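Local coordinates for 3,6-diketocamphane 1,6 monooxygenase (Pseudomonas putida, PDB 4UWM), which uses reduced FMN and oxygen to turn a camphor-derived diketone into a lactone, a Baeyer-Villiger oxidation in the breakdown of (-)-camphor, at residues A[143-146]-A[147-151]; A[160-164]-A[165-169]; A[279-283]-A[284-288]. All blocks are in the same frame, centred on the assembly; numbering follows the deposited sequence.

Contact 1 (A[143-146]-A[147-151])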
ATOM      1  N   VAL A 143       0.167 -18.529  -9.839  1.00 20.83           N
ATOM      2  CA  VAL A 143      -1.160 -17.946  -9.556  1.00 16.78           C
ATOM      3  C   VAL A 143      -2.041 -18.897  -8.763  1.00 18.77           C
ATOM      4  O   VAL A 143      -2.687 -18.498  -7.792  1.00 19.26           O
ATOM      5  CB  VAL A 143      -1.892 -17.445 -10.843  1.00 18.12           C
ATOM      6  CG1 VAL A 143      -3.338 -17.059 -10.568  1.00 16.51           C
ATOM      7  CG2 VAL A 143      -1.139 -16.290 -11.498  1.00 17.07           C
ATOM      8  N   ARG A 144      -2.067 -20.171  -9.168  1.00 23.12           N
ATOM      9  CA  ARG A 144      -2.882 -21.190  -8.500  0.50 23.83           C
ATOM     10  C   ARG A 144      -2.482 -21.414  -7.036  1.00 20.25           C
ATOM     11  O   ARG A 144      -3.329 -21.481  -6.161  1.00 22.19           O
ATOM     12  CB  ARG A 144      -2.787 -22.513  -9.277  0.50 27.84           C
ATOM     13  CG  ARG A 144      -4.027 -23.383  -9.212  0.50 32.78           C
ATOM     14  CD  ARG A 144      -3.884 -24.596 -10.124  0.50 42.56           C
ATOM     15  NE  ARG A 144      -3.398 -24.243 -11.460  0.50 42.18           N
ATOM     16  CZ  ARG A 144      -2.249 -24.666 -11.981  0.50 41.31           C
ATOM     17  NH1 ARG A 144      -1.453 -25.474 -11.288  0.50 40.98           N
ATOM     18  NH2 ARG A 144      -1.900 -24.290 -13.201  0.50 40.63           N
ATOM     19  N   GLU A 145      -1.186 -21.552  -6.786  1.00 19.51           N
ATOM     20  CA  GLU A 145      -0.699 -21.811  -5.430  1.00 22.11           C
ATOM     21  C   GLU A 145      -0.957 -20.597  -4.545  1.00 22.24           C
ATOM     22  O   GLU A 145      -1.367 -20.741  -3.398  1.00 20.16           O
ATOM     23  CB  GLU A 145       0.790 -22.194  -5.419  1.00 21.21           C
ATOM     24  CG  GLU A 145       1.331 -22.615  -4.044  1.00 20.48           C
ATOM     25  CD  GLU A 145       2.798 -23.002  -4.080  1.00 24.17           C
ATOM     26  OE1 GLU A 145       3.220 -23.685  -5.020  1.00 37.90           O
ATOM     27  OE2 GLU A 145       3.552 -22.626  -3.177  1.00 31.07           O
ATOM     28  N   SER A 146      -0.726 -19.397  -5.084  1.00 21.95           N
ATOM     29  CA  SER A 146      -0.981 -18.190  -4.285  1.00 16.48           C
ATOM     30  C   SER A 146      -2.448 -18.119  -3.881  1.00 14.83           C
ATOM     31  O   SER A 146      -2.778 -17.918  -2.718  1.00 18.64           O
ATOM     32  CB  SER A 146      -0.566 -16.909  -5.032  1.00 16.88           C
ATOM     33  OG  SER A 146      -1.170 -15.792  -4.381  1.00 17.93           O
ATOM     34  N   LEU A 147      -3.343 -18.296  -4.843  1.00 19.26           N
ATOM     35  CA  LEU A 147      -4.770 -18.201  -4.553  1.00 19.62           C
ATOM     36  C   LEU A 147      -5.189 -19.283  -3.542  1.00 24.31           C
ATOM     37  O   LEU A 147      -5.970 -19.020  -2.632  1.00 21.11           O
ATOM     38  CB  LEU A 147      -5.575 -18.350  -5.849  1.00 26.37           C
ATOM     39  CG  LEU A 147      -7.100 -18.352  -5.752  1.00 29.74           C
ATOM     40  CD1 LEU A 147      -7.627 -17.069  -5.113  1.00 28.74           C
ATOM     41  CD2 LEU A 147      -7.660 -18.533  -7.149  1.00 28.39           C
ATOM     42  N   PHE A 148      -4.652 -20.487  -3.713  1.00 22.02           N
ATOM     43  CA  PHE A 148      -4.896 -21.593  -2.760  1.00 22.59           C
ATOM     44  C   PHE A 148      -4.568 -21.133  -1.344  1.00 23.05           C
ATOM     45  O   PHE A 148      -5.402 -21.261  -0.450  1.00 21.92           O
ATOM     46  CB  PHE A 148      -4.074 -22.824  -3.147  1.00 21.03           C
ATOM     47  CG  PHE A 148      -4.116 -23.942  -2.125  1.00 23.98           C
ATOM     48  CD1 PHE A 148      -5.201 -24.807  -2.058  1.00 26.41           C
ATOM     49  CD2 PHE A 148      -3.062 -24.124  -1.239  1.00 25.63           C
ATOM     50  CE1 PHE A 148      -5.237 -25.840  -1.134  1.00 28.67           C
ATOM     51  CE2 PHE A 148      -3.091 -25.153  -0.299  1.00 34.26           C
ATOM     52  CZ  PHE A 148      -4.181 -26.016  -0.255  1.00 29.22           C
ATOM     53  N   ILE A 149      -3.369 -20.565  -1.160  1.00 20.87           N
ATOM     54  CA  ILE A 149      -2.931 -20.019   0.141  1.00 19.47           C
ATOM     55  C   ILE A 149      -3.795 -18.868   0.652  1.00 22.74           C
ATOM     56  O   ILE A 149      -4.246 -18.891   1.804  1.00 18.23           O
ATOM     57  CB  ILE A 149      -1.427 -19.606   0.103  1.00 22.99           C
ATOM     58  CG1 ILE A 149      -0.558 -20.848  -0.122  1.00 20.41           C
ATOM     59  CG2 ILE A 149      -1.019 -18.842   1.365  1.00 19.88           C
ATOM     60  CD1 ILE A 149       0.880 -20.581  -0.564  1.00 19.97           C
ATOM     61  N   MET A 150      -4.034 -17.849  -0.193  1.00 20.09           N
ATOM     62  CA  MET A 150      -4.773 -16.681   0.260  1.00 16.86           C
ATOM     63  C   MET A 150      -6.176 -17.016   0.751  1.00 16.03           C
ATOM     64  O   MET A 150      -6.625 -16.486   1.769  1.00 17.41           O
ATOM     65  CB  MET A 150      -4.830 -15.594  -0.848  1.00 14.23           C
ATOM     66  CG  MET A 150      -3.445 -15.067  -1.250  1.00 15.12           C
ATOM     67  SD  MET A 150      -3.587 -13.386  -1.972  1.00 17.88           S
ATOM     68  CE  MET A 150      -4.449 -13.738  -3.487  1.00 16.48           C
ATOM     69  N   GLU A 151      -6.889 -17.865   0.019  1.00 19.63           N
ATOM     70  CA  GLU A 151      -8.239 -18.267   0.441  1.00 20.81           C
ATOM     71  C   GLU A 151      -8.219 -18.921   1.827  1.00 20.82           C
ATOM     72  O   GLU A 151      -9.145 -18.746   2.609  1.00 19.32           O
ATOM     73  CB  GLU A 151      -8.850 -19.246  -0.561  1.00 25.47           C
ATOM     74  CG  GLU A 151      -9.101 -18.629  -1.924  1.00 27.06           C
ATOM     75  CD  GLU A 151      -9.520 -19.641  -2.972  1.00 33.22           C
ATOM     76  OE1 GLU A 151      -9.106 -20.819  -2.904  1.00 37.70           O
ATOM     77  OE2 GLU A 151     -10.230 -19.234  -3.903  1.00 31.03           O
TER
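Ser146 and Met150 touch one turn apart on the same side of alpha-helix 139-155 of this luciferase-like TIM barrel. Met150 N donates to Ser146 O over 2.8 Å, at an N-H...O angle of 169°. The methionine side chain then runs back along the same edge of the helix. Its CB comes to 3.6 Å from Ser146 O, and its CG to 3.3 Å from that oxygen. CG sits beside the backbone N (chi1 -62°), which turns the chain back toward the serine. SD passes Ser146 OG, and the bend at chi3 brings CE to 4.0 Å from the same hydroxyl oxygen. Leu80, Leu88 and Ala89 also touch the methionine, so its thioether packs between this helix and helix 85-98. With an alanine in its place, Ser146 OG would probably lose its thioether neighbour, and Leu88 and Ala89 of helix 85-98 their packing partner.

The neighbouring edge carries Glu145 and Ile149, which lie side by side and point the same way. The glutamate carboxylate leaves the helix and accepts hydrogen bonds from the backbone N of Tyr165 and Trp166. Phe148 turns outward and its ring meets that of His161. Three more i to i+4 bonds hold the turn, among them Ile149 N to Glu145 O. Beside that bond, Ile149 CD1 touches Glu145 CG at 4.1 Å.

Contact 2 (A[160-164]-A[165-169])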
ATOM      1  N   PHE A 160      -0.557 -25.247   7.681  1.00 22.11           N
ATOM      2  CA  PHE A 160       0.732 -24.816   7.176  1.00 24.96           C
ATOM      3  C   PHE A 160       0.930 -25.462   5.828  1.00 28.79           C
ATOM      4  O   PHE A 160       0.573 -26.618   5.640  1.00 29.46           O
ATOM      5  CB  PHE A 160       1.888 -25.152   8.120  1.00 23.49           C
ATOM      6  CG  PHE A 160       3.158 -24.425   7.779  1.00 23.84           C
ATOM      7  CD1 PHE A 160       3.363 -23.122   8.227  1.00 22.34           C
ATOM      8  CD2 PHE A 160       4.131 -25.022   6.990  1.00 23.43           C
ATOM      9  CE1 PHE A 160       4.523 -22.432   7.900  1.00 27.76           C
ATOM     10  CE2 PHE A 160       5.293 -24.335   6.656  1.00 30.06           C
ATOM     11  CZ  PHE A 160       5.492 -23.035   7.114  1.00 27.11           C
ATOM     12  N   HIS A 161       1.484 -24.710   4.879  1.00 25.60           N
ATOM     13  CA  HIS A 161       1.595 -25.185   3.521  1.00 25.41           C
ATOM     14  C   HIS A 161       3.029 -25.045   3.062  1.00 29.37           C
ATOM     15  O   HIS A 161       3.599 -23.959   3.107  1.00 26.63           O
ATOM     16  CB  HIS A 161       0.654 -24.393   2.597  1.00 28.91           C
ATOM     17  CG  HIS A 161       0.779 -24.760   1.152  1.00 34.35           C
ATOM     18  ND1 HIS A 161       0.081 -25.803   0.584  1.00 40.95           N
ATOM     19  CD2 HIS A 161       1.543 -24.235   0.164  1.00 37.57           C
ATOM     20  CE1 HIS A 161       0.398 -25.896  -0.695  1.00 45.45           C
ATOM     21  NE2 HIS A 161       1.288 -24.960  -0.971  1.00 40.62           N
ATOM     22  N   GLU A 162       3.617 -26.160   2.636  1.00 29.46           N
ATOM     23  CA  GLU A 162       4.972 -26.176   2.092  1.00 31.33           C
ATOM     24  C   GLU A 162       4.835 -26.383   0.604  1.00 33.76           C
ATOM     25  O   GLU A 162       4.714 -27.510   0.147  1.00 32.74           O
ATOM     26  CB  GLU A 162       5.786 -27.320   2.711  1.00 35.01           C
ATOM     27  CG  GLU A 162       6.259 -27.043   4.124  1.00 35.80           C
ATOM     28  CD  GLU A 162       7.158 -28.142   4.669  1.00 47.00           C
ATOM     29  OE1 GLU A 162       8.309 -28.276   4.210  1.00 45.64           O
ATOM     30  OE2 GLU A 162       6.706 -28.878   5.563  1.00 45.82           O
ATOM     31  N   GLY A 163       4.815 -25.295  -0.158  1.00 28.13           N
ATOM     32  CA  GLY A 163       4.479 -25.399  -1.560  1.00 24.67           C
ATOM     33  C   GLY A 163       5.687 -25.412  -2.456  1.00 27.01           C
ATOM     34  O   GLY A 163       6.828 -25.372  -1.982  1.00 28.36           O
ATOM     35  N   LYS A 164       5.439 -25.434  -3.761  1.00 26.79           N
ATOM     36  CA  LYS A 164       6.513 -25.375  -4.744  0.60 29.18           C
ATOM     37  C   LYS A 164       7.139 -23.981  -4.780  1.00 29.09           C
ATOM     38  O   LYS A 164       8.350 -23.819  -5.038  1.00 24.78           O
ATOM     39  CB  LYS A 164       5.993 -25.757  -6.136  0.60 29.94           C
ATOM     40  CG  LYS A 164       7.095 -26.185  -7.094  0.60 38.81           C
ATOM     41  CD  LYS A 164       6.640 -26.198  -8.542  0.60 36.68           C
ATOM     42  CE  LYS A 164       7.832 -26.404  -9.458  0.60 43.26           C
ATOM     43  NZ  LYS A 164       7.411 -26.434 -10.884  0.60 48.65           N
ATOM     44  N   TYR A 165       6.318 -22.971  -4.513  1.00 25.41           N
ATOM     45  CA  TYR A 165       6.761 -21.589  -4.669  1.00 19.97           C
ATOM     46  C   TYR A 165       6.835 -20.807  -3.362  1.00 21.82           C
ATOM     47  O   TYR A 165       7.680 -19.908  -3.220  1.00 22.13           O
ATOM     48  CB  TYR A 165       5.858 -20.876  -5.685  1.00 20.97           C
ATOM     49  CG  TYR A 165       5.916 -21.507  -7.064  1.00 21.80           C
ATOM     50  CD1 TYR A 165       7.066 -21.392  -7.842  1.00 25.24           C
ATOM     51  CD2 TYR A 165       4.828 -22.211  -7.587  1.00 22.00           C
ATOM     52  CE1 TYR A 165       7.138 -21.971  -9.097  1.00 29.18           C
ATOM     53  CE2 TYR A 165       4.896 -22.802  -8.852  1.00 24.93           C
ATOM     54  CZ  TYR A 165       6.058 -22.665  -9.594  1.00 27.96           C
ATOM     55  OH  TYR A 165       6.185 -23.213 -10.854  1.00 35.59           O
ATOM     56  N   TRP A 166       5.951 -21.120  -2.422  1.00 20.09           N
ATOM     57  CA  TRP A 166       5.992 -20.452  -1.119  1.00 21.66           C
ATOM     58  C   TRP A 166       5.748 -21.389   0.052  1.00 19.29           C
ATOM     59  O   TRP A 166       5.045 -22.384  -0.080  1.00 22.66           O
ATOM     60  CB  TRP A 166       4.917 -19.364  -1.021  1.00 18.25           C
ATOM     61  CG  TRP A 166       5.045 -18.277  -2.032  1.00 18.95           C
ATOM     62  CD1 TRP A 166       5.869 -17.195  -1.981  1.00 19.15           C
ATOM     63  CD2 TRP A 166       4.305 -18.163  -3.258  1.00 19.95           C
ATOM     64  NE1 TRP A 166       5.687 -16.408  -3.087  1.00 17.44           N
ATOM     65  CE2 TRP A 166       4.725 -16.967  -3.885  1.00 16.46           C
ATOM     66  CE3 TRP A 166       3.314 -18.942  -3.871  1.00 21.33           C
ATOM     67  CZ2 TRP A 166       4.206 -16.531  -5.108  1.00 16.15           C
ATOM     68  CZ3 TRP A 166       2.784 -18.497  -5.113  1.00 21.86           C
ATOM     69  CH2 TRP A 166       3.242 -17.302  -5.706  1.00 18.78           C
ATOM     70  N   ASP A 167       6.273 -21.005   1.210  1.00 21.83           N
ATOM     71  CA  ASP A 167       5.779 -21.538   2.480  1.00 21.73           C
ATOM     72  C   ASP A 167       4.858 -20.501   3.124  1.00 22.35           C
ATOM     73  O   ASP A 167       5.177 -19.313   3.145  1.00 20.35           O
ATOM     74  CB  ASP A 167       6.950 -21.837   3.417  1.00 22.14           C
ATOM     75  CG  ASP A 167       7.859 -22.908   2.871  1.00 25.76           C
ATOM     76  OD1 ASP A 167       7.361 -23.830   2.202  1.00 27.75           O
ATOM     77  OD2 ASP A 167       9.073 -22.805   3.082  1.00 34.51           O
ATOM     78  N   ALA A 168       3.728 -20.946   3.653  1.00 18.60           N
ATOM     79  CA  ALA A 168       2.776 -20.047   4.281  1.00 18.97           C
ATOM     80  C   ALA A 168       1.869 -20.818   5.214  1.00 21.31           C
ATOM     81  O   ALA A 168       1.769 -22.030   5.120  1.00 23.66           O
ATOM     82  CB  ALA A 168       1.941 -19.354   3.206  1.00 18.38           C
ATOM     83  N   GLY A 169       1.203 -20.126   6.127  1.00 22.41           N
ATOM     84  CA  GLY A 169       0.227 -20.791   6.962  1.00 23.72           C
ATOM     85  C   GLY A 169      -0.603 -19.874   7.822  1.00 27.01           C
ATOM     86  O   GLY A 169      -0.548 -18.653   7.680  1.00 22.98           O
TER
HETATM   87  O   HOH W   1       8.991 -25.496   5.078  1.00 60.70           O
HETATM   88  O   HOH W   2       8.222 -25.377   0.531  1.00 40.18           O
HETATM   89  O   HOH W   3       4.967 -25.216 -11.613  1.00 43.87           O
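His161 and Ala168 form the hydrogen-bonded pair of an antiparallel beta hairpin. His161 N donates to Ala168 O over 2.7 Å, and Ala168 N returns a bond to His161 O. Closer to the turn, Gly163 N donates to Trp166 O. A side chain on Gly163 would run into His161 NE2. Phe160 lays one ring face over Ala168 O, offset toward the rim, and its CD1 comes to 3.7 Å from that oxygen. The ring reaches back over its partner strand because CG is anti to the backbone N (chi1 -166°). Gly169 has no side chain, and a CB there would clash with Phe160 CD1. At the turn, the extended Lys164 chain runs alongside Tyr165, and Lys164 CD makes an off-centre CH-pi contact 4.2 Å from the centroid of the Tyr165 ring. A water joins Lys164 NZ to Tyr165 OH.

Further out, Trp166 packs on Ser146 of helix 139-155 and meets the His84 ring edge-to-face. Asn138 N donates to Tyr165 OH. Glu162 and Asp167 share a face with Phe160, with Glu162 OE1 and Asp167 OD1 5.0 Å apart. Arg122 and Lys137 of the second subunit form salt bridges with Glu162 and Asp167, respectively. This pairing probably offsets the repulsion between the two carboxylates and ties the hairpin to the second subunit.

Contact 3 (A[279-283]-A[284-288])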
ATOM      1  N   TYR A 279      -3.486  11.294 -28.762  1.00 24.02           N
ATOM      2  CA  TYR A 279      -2.041  11.357 -28.520  1.00 24.55           C
ATOM      3  C   TYR A 279      -1.449  10.001 -28.080  1.00 27.59           C
ATOM      4  O   TYR A 279      -0.423   9.543 -28.609  1.00 26.51           O
ATOM      5  CB  TYR A 279      -1.685  12.454 -27.490  1.00 25.14           C
ATOM      6  CG  TYR A 279      -0.201  12.545 -27.239  1.00 26.00           C
ATOM      7  CD1 TYR A 279       0.646  13.179 -28.155  1.00 32.74           C
ATOM      8  CD2 TYR A 279       0.375  11.947 -26.117  1.00 26.68           C
ATOM      9  CE1 TYR A 279       2.019  13.231 -27.946  1.00 29.94           C
ATOM     10  CE2 TYR A 279       1.739  11.994 -25.903  1.00 25.65           C
ATOM     11  CZ  TYR A 279       2.556  12.646 -26.817  1.00 32.13           C
ATOM     12  OH  TYR A 279       3.907  12.700 -26.600  1.00 39.36           O
ATOM     13  N   CYS A 280      -2.101   9.374 -27.103  1.00 27.25           N
ATOM     14  CA  CYS A 280      -1.626   8.091 -26.559  1.00 23.80           C
ATOM     15  C   CYS A 280      -1.670   7.020 -27.652  1.00 22.62           C
ATOM     16  O   CYS A 280      -0.684   6.323 -27.896  1.00 25.30           O
ATOM     17  CB  CYS A 280      -2.498   7.670 -25.377  1.00 23.41           C
ATOM     18  SG  CYS A 280      -2.004   6.083 -24.653  1.00 23.50           S
ATOM     19  N   PHE A 281      -2.812   6.919 -28.326  1.00 26.13           N
ATOM     20  CA  PHE A 281      -2.973   5.959 -29.425  1.00 27.91           C
ATOM     21  C   PHE A 281      -1.974   6.144 -30.547  1.00 28.02           C
ATOM     22  O   PHE A 281      -1.345   5.182 -30.966  1.00 29.48           O
ATOM     23  CB  PHE A 281      -4.401   5.954 -29.959  1.00 27.78           C
ATOM     24  CG  PHE A 281      -5.309   5.025 -29.210  1.00 28.60           C
ATOM     25  CD1 PHE A 281      -5.410   3.692 -29.582  1.00 26.44           C
ATOM     26  CD2 PHE A 281      -6.030   5.470 -28.109  1.00 27.96           C
ATOM     27  CE1 PHE A 281      -6.237   2.822 -28.892  1.00 26.87           C
ATOM     28  CE2 PHE A 281      -6.858   4.604 -27.412  1.00 28.37           C
ATOM     29  CZ  PHE A 281      -6.963   3.278 -27.806  1.00 28.43           C
ATOM     30  N   GLU A 282      -1.810   7.377 -31.016  1.00 35.76           N
ATOM     31  CA  GLU A 282      -0.851   7.682 -32.089  1.00 32.54           C
ATOM     32  C   GLU A 282       0.589   7.397 -31.706  1.00 30.98           C
ATOM     33  O   GLU A 282       1.346   6.829 -32.498  1.00 30.52           O
ATOM     34  CB  GLU A 282      -0.954   9.156 -32.475  1.00 45.01           C
ATOM     35  CG  GLU A 282      -0.479   9.482 -33.873  1.00 52.42           C
ATOM     36  CD  GLU A 282      -1.574   9.265 -34.885  1.00 68.86           C
ATOM     37  OE1 GLU A 282      -1.758   8.105 -35.307  1.00 69.84           O
ATOM     38  OE2 GLU A 282      -2.266  10.247 -35.227  1.00 71.07           O
ATOM     39  N   ARG A 283       0.986   7.806 -30.501  1.00 27.52           N
ATOM     40  CA  ARG A 283       2.384   7.679 -30.107  1.00 25.80           C
ATOM     41  C   ARG A 283       2.756   6.297 -29.598  1.00 26.72           C
ATOM     42  O   ARG A 283       3.891   5.844 -29.792  1.00 30.32           O
ATOM     43  CB  ARG A 283       2.761   8.723 -29.058  1.00 29.11           C
ATOM     44  CG  ARG A 283       4.227   8.649 -28.672  1.00 34.07           C
ATOM     45  CD  ARG A 283       4.619   9.666 -27.617  1.00 37.44           C
ATOM     46  NE  ARG A 283       5.939   9.355 -27.074  1.00 39.71           N
ATOM     47  CZ  ARG A 283       6.509   9.998 -26.061  1.00 36.07           C
ATOM     48  NH1 ARG A 283       5.881  11.012 -25.465  1.00 37.59           N
ATOM     49  NH2 ARG A 283       7.717   9.632 -25.659  1.00 34.19           N
ATOM     50  N   TYR A 284       1.811   5.640 -28.931  1.00 26.69           N
ATOM     51  CA  TYR A 284       2.135   4.472 -28.111  1.00 26.64           C
ATOM     52  C   TYR A 284       1.370   3.226 -28.542  1.00 23.54           C
ATOM     53  O   TYR A 284       1.979   2.236 -28.931  1.00 30.01           O
ATOM     54  CB  TYR A 284       1.874   4.786 -26.606  1.00 22.92           C
ATOM     55  CG  TYR A 284       2.111   3.612 -25.662  1.00 22.64           C
ATOM     56  CD1 TYR A 284       3.318   2.919 -25.669  1.00 24.88           C
ATOM     57  CD2 TYR A 284       1.138   3.228 -24.736  1.00 22.88           C
ATOM     58  CE1 TYR A 284       3.543   1.858 -24.805  1.00 25.94           C
ATOM     59  CE2 TYR A 284       1.350   2.157 -23.875  1.00 20.66           C
ATOM     60  CZ  TYR A 284       2.556   1.485 -23.913  1.00 25.26           C
ATOM     61  OH  TYR A 284       2.792   0.429 -23.060  1.00 28.27           O
ATOM     62  N   LEU A 285       0.044   3.277 -28.468  1.00 24.05           N
ATOM     63  CA  LEU A 285      -0.765   2.066 -28.628  1.00 24.56           C
ATOM     64  C   LEU A 285      -0.851   1.512 -30.051  1.00 27.83           C
ATOM     65  O   LEU A 285      -0.727   0.296 -30.248  1.00 29.97           O
ATOM     66  CB  LEU A 285      -2.182   2.265 -28.064  1.00 22.75           C
ATOM     67  CG  LEU A 285      -2.284   2.454 -26.545  1.00 23.47           C
ATOM     68  CD1 LEU A 285      -3.700   2.822 -26.149  1.00 23.97           C
ATOM     69  CD2 LEU A 285      -1.808   1.208 -25.805  1.00 27.05           C
ATOM     70  N   ILE A 286      -1.108   2.387 -31.025  1.00 30.01           N
ATOM     71  CA  ILE A 286      -1.304   1.930 -32.405  1.00 31.46           C
ATOM     72  C   ILE A 286      -0.075   1.189 -32.922  1.00 30.83           C
ATOM     73  O   ILE A 286      -0.226   0.066 -33.401  1.00 36.17           O
ATOM     74  CB  ILE A 286      -1.824   3.042 -33.354  1.00 30.17           C
ATOM     75  CG1 ILE A 286      -3.312   3.278 -33.097  1.00 27.85           C
ATOM     76  CG2 ILE A 286      -1.616   2.667 -34.816  1.00 33.25           C
ATOM     77  CD1 ILE A 286      -3.827   4.640 -33.530  1.00 29.99           C
ATOM     78  N   PRO A 287       1.144   1.766 -32.781  1.00 32.45           N
ATOM     79  CA  PRO A 287       2.306   1.020 -33.277  1.00 28.35           C
ATOM     80  C   PRO A 287       2.448  -0.378 -32.658  1.00 39.35           C
ATOM     81  O   PRO A 287       2.875  -1.305 -33.346  1.00 32.72           O
ATOM     82  CB  PRO A 287       3.487   1.905 -32.876  1.00 32.89           C
ATOM     83  CG  PRO A 287       2.931   3.279 -32.860  1.00 33.60           C
ATOM     84  CD  PRO A 287       1.536   3.114 -32.314  1.00 30.76           C
ATOM     85  N   ILE A 288       2.090  -0.525 -31.376  1.00 34.92           N
ATOM     86  CA  ILE A 288       2.125  -1.822 -30.705  1.00 34.57           C
ATOM     87  C   ILE A 288       1.047  -2.746 -31.272  1.00 32.35           C
ATOM     88  O   ILE A 288       1.339  -3.864 -31.695  1.00 37.73           O
ATOM     89  CB  ILE A 288       1.953  -1.684 -29.168  1.00 32.82           C
ATOM     90  CG1 ILE A 288       3.145  -0.950 -28.552  1.00 31.56           C
ATOM     91  CG2 ILE A 288       1.772  -3.052 -28.524  1.00 37.25           C
ATOM     92  CD1 ILE A 288       3.009  -0.710 -27.061  1.00 37.61           C
TER
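Phe281 and Leu285 cross at an angle on helix 276-291, with the leucine methyl set over the ring. Leu285 CD1 stands 3.6 Å above the centroid of the Phe281 ring, only 9° off its normal. This is a centred CH-pi contact. Leu285 CG lies beside the backbone N (chi1 -67°), which directs the branch back toward the previous turn. The same CD1 touches Cys280 SG at 4.0 Å, so the methyl touches both the thiol and the ring. Ile286 approaches Phe281 differently. Its CG1 lies at the ring edge, while Ile286 CD1 reaches Phe281 CB at 3.8 Å. Phe319 and Trp289 add aromatic contacts to the same ring, and helix 311-317 packs against it.

Tyr284 swings outward from the helix. Cys280 SG meets its ring at the edge, 4.2 Å from Tyr284 CD2. The ring stacks on Trp51, and its hydroxyl is hydrogen-bonded to Glu52. Arg283 runs back in an extended chain, and its NH1 donates to Tyr279 OH over 2.8 Å. The hydroxyl sits 21° out of the guanidinium plane. The other terminal nitrogen, NH2, forms a salt bridge with Glu181 of the second subunit.

The backbone widens beneath these side chains. Cys280 O accepts from both Tyr284 N and Leu285 N, which come from opposite faces of the carbonyl plane. Ile286 N bonds to Phe281 O, five residues back. Pro287 has no N-H to give, and the helix kinks there. A pi-type turn followed by a proline kink thus shapes this helix of the luciferase-like TIM barrel, with the Leu285 side chain about 5 Å from the bound FMN.

How the contacts relate
The three contacts come in series along the chain of one luciferase-like TIM barrel. Contact 1 lies on helix 139-155, and contact 2 is the hairpin of strands 159-162 and 167-170 that follows it. Their centres are 10 Å apart, and they touch where the helix meets the hairpin turn. Contact 3, on helix 276-291, is on the opposite side of the chain's centre from contact 1. Its centre is 36 Å from that of contact 1 and 42 Å from that of contact 2. Contacts 2 and 3 both reach the second subunit, so the two subunits meet at both of these well-separated places. Contact 3 also approaches the flavin.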